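Local coordinates for gentamicin resistance protein (Enterococcus gallinarum, PDB 6CTZ), which phosphorylates the 2'' position of aminoglycoside antibiotics such as gentamicin and kanamycin, with a guanine nucleotide as the probable phosphate donor, and so confers resistance, at residues Q266-L270 with E284-L289. The protein carries 2 engineered substitutions. Residues are numbered along the deposited sequence; the frame is centred on the assembly and turned at random.
Sequences QVSYL and EGIELL. Unlike the reference sequence in segment 284-289: Ile286 (reference Leu). With KAN (kanamycin a), chain E.
Leu270 drives its forked end against the helix of residues 284-289, where its CD2 lies 3.6 Å from Leu289 CD1 and equally close to CD1 of Ile286, a residue that differs from the reference sequence. With CG anti to the backbone N (chi1 176°), the side chain reaches past Gly285, and CD1 lies loosely alongside, 4.2 Å from Gly285 CA. The other methyl of Leu289, CD2, rests on Gln266 CB. A water donates to both Gln266 O and Gly285 O, tying together two backbone carbonyls whose helices run antiparallel at 167°. The segments belong to consecutive helices, 251-276 and 279-296, a helical hairpin at the C-terminal end of this kinase-like phosphotransferase. It illustrates how one packed helix pair can offer an apolar side to the core and a polar, aromatic side to a ligand: Val267 and Leu289 face helix 162-176, while Gln266, Tyr269 and Leu288 line part of the kanamycin pocket. Tyr269 lays one ring face beneath an aminosugar ring of the bound kanamycin (KAN), whose C2 sits 3.8 Å above the plane over its centre; Leu288 CD1 meets the tyrosine obliquely across CD2 and CE2. The phenol OH lies 3.0 Å from Glu284 OE1, in a likely hydrogen bond, with the carboxylate plane turned 90° to the ring. Bent at chi2, Gln266 brings its amide to the same sugar: NE2 donates to KAN O7 over 2.9 Å, and OE1 lies 2.6 Å from KAN O6. In a well-separated direction, NE2 donates to a second water bonded to Leu288 O, which probably helps fix the amide's rotation.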
# COMPACT_ATOMS: atom_id res chain seq x y z
N GLN A 266 0.95 11.94 5.55
CA GLN A 266 0.85 13.23 4.91
C GLN A 266 2.24 13.89 4.85
O GLN A 266 2.57 14.45 3.86
CB GLN A 266 -0.19 14.11 5.56
CG GLN A 266 -1.60 13.59 5.56
CD GLN A 266 -2.10 13.12 4.21
OE1 GLN A 266 -1.49 12.33 3.58
NE2 GLN A 266 -3.19 13.56 3.82
N VAL A 267 3.04 13.77 5.88
CA VAL A 267 4.40 14.29 5.90
C VAL A 267 5.20 13.57 4.83
O VAL A 267 5.91 14.20 4.09
CB VAL A 267 5.06 14.03 7.27
CG1 VAL A 267 6.55 14.21 7.25
CG2 VAL A 267 4.43 14.91 8.28
N SER A 268 5.09 12.27 4.75
CA SER A 268 5.80 11.48 3.78
C SER A 268 5.44 11.88 2.36
O SER A 268 6.29 11.93 1.53
CB SER A 268 5.50 10.01 3.95
OG SER A 268 6.11 9.49 5.07
N TYR A 269 4.18 12.15 2.12
CA TYR A 269 3.72 12.57 0.81
C TYR A 269 4.35 13.89 0.41
O TYR A 269 4.81 14.06 -0.73
CB TYR A 269 2.20 12.67 0.83
CG TYR A 269 1.58 12.97 -0.52
CD1 TYR A 269 1.59 12.02 -1.54
CD2 TYR A 269 0.95 14.18 -0.76
CE1 TYR A 269 1.01 12.28 -2.76
CE2 TYR A 269 0.36 14.45 -1.99
CZ TYR A 269 0.40 13.50 -2.98
OH TYR A 269 -0.19 13.76 -4.20
N LEU A 270 4.40 14.85 1.33
CA LEU A 270 5.07 16.12 1.06
C LEU A 270 6.56 15.91 0.79
O LEU A 270 7.12 16.52 -0.12
CB LEU A 270 4.86 17.08 2.23
CG LEU A 270 5.60 18.41 2.13
CD1 LEU A 270 5.24 19.12 0.83
CD2 LEU A 270 5.26 19.27 3.33
N GLU A 284 0.30 21.07 -2.86
CA GLU A 284 -0.75 20.12 -2.48
C GLU A 284 -0.44 19.48 -1.13
O GLU A 284 -1.33 19.34 -0.28
CB GLU A 284 -0.90 19.05 -3.55
CG GLU A 284 -1.95 17.99 -3.22
CD GLU A 284 -1.84 16.75 -4.09
OE1 GLU A 284 -0.85 16.62 -4.84
OE2 GLU A 284 -2.75 15.89 -4.04
N GLY A 285 0.81 19.07 -0.91
CA GLY A 285 1.16 18.40 0.33
C GLY A 285 1.06 19.32 1.53
O GLY A 285 0.62 18.91 2.61
N ILE A 286 1.46 20.59 1.37
CA ILE A 286 1.29 21.57 2.44
C ILE A 286 -0.18 21.70 2.79
O ILE A 286 -0.56 21.76 3.97
CB ILE A 286 1.92 22.92 2.04
CG1 ILE A 286 3.43 22.79 1.84
CG2 ILE A 286 1.61 23.97 3.08
CD1 ILE A 286 4.23 22.73 3.13
N GLU A 287 -1.05 21.73 1.77
CA GLU A 287 -2.48 21.84 2.01
C GLU A 287 -3.02 20.61 2.73
O GLU A 287 -3.89 20.73 3.60
CB GLU A 287 -3.20 22.06 0.68
CG GLU A 287 -4.60 22.63 0.80
CD GLU A 287 -5.16 23.08 -0.54
OE1 GLU A 287 -6.35 23.44 -0.60
OE2 GLU A 287 -4.39 23.07 -1.53
N LEU A 288 -2.52 19.42 2.37
CA LEU A 288 -2.97 18.20 3.04
C LEU A 288 -2.58 18.20 4.51
O LEU A 288 -3.32 17.69 5.36
CB LEU A 288 -2.41 16.98 2.32
CG LEU A 288 -3.03 16.72 0.95
CD1 LEU A 288 -2.22 15.71 0.16
CD2 LEU A 288 -4.47 16.26 1.10
N LEU A 289 -1.40 18.76 4.84
CA LEU A 289 -1.00 18.87 6.23
C LEU A 289 -1.93 19.80 7.00
O LEU A 289 -2.34 19.49 8.13
CB LEU A 289 0.45 19.36 6.33
CG LEU A 289 1.57 18.39 5.97
CD1 LEU A 289 2.92 19.07 6.11
CD2 LEU A 289 1.50 17.15 6.85
C1 KAN E . -1.61 10.42 -0.98
C2 KAN E . -1.92 11.49 0.08
C3 KAN E . -3.40 11.81 0.06
C4 KAN E . -3.75 12.29 -1.33
C5 KAN E . -3.40 11.24 -2.38
C6 KAN E . -3.66 11.75 -3.80
C7 KAN E . -1.43 5.13 -1.06
C8 KAN E . -0.36 6.08 -1.59
C9 KAN E . -0.57 7.48 -1.01
C10 KAN E . -1.97 8.01 -1.30
C11 KAN E . -3.03 7.02 -0.83
C12 KAN E . -2.82 5.64 -1.44
C13 KAN E . 2.04 5.91 -1.93
C14 KAN E . 3.03 4.76 -2.04
C15 KAN E . 3.46 4.35 -0.63
C16 KAN E . 4.03 5.56 0.10
C17 KAN E . 3.03 6.69 0.08
C18 KAN E . 3.65 7.94 0.70
N1 KAN E . -3.25 10.72 -4.74
N2 KAN E . -4.38 7.49 -1.15
N3 KAN E . -1.21 3.79 -1.60
N4 KAN E . 4.44 3.27 -0.64
O5 KAN E . -2.04 10.79 -2.29
O6 KAN E . -1.54 10.99 1.36
O7 KAN E . -3.72 12.82 1.02
O8 KAN E . -5.15 12.58 -1.39
O9 KAN E . -2.23 9.20 -0.56
O10 KAN E . 0.39 8.38 -1.61
O11 KAN E . 0.89 5.51 -1.18
O12 KAN E . 2.67 7.00 -1.26
O13 KAN E . 2.40 3.70 -2.76
O14 KAN E . 4.32 5.25 1.48
O15 KAN E . 2.70 9.00 0.68
O HOH W 1 -5.00 15.44 4.94
O HOH W 2 0.83 16.00 2.52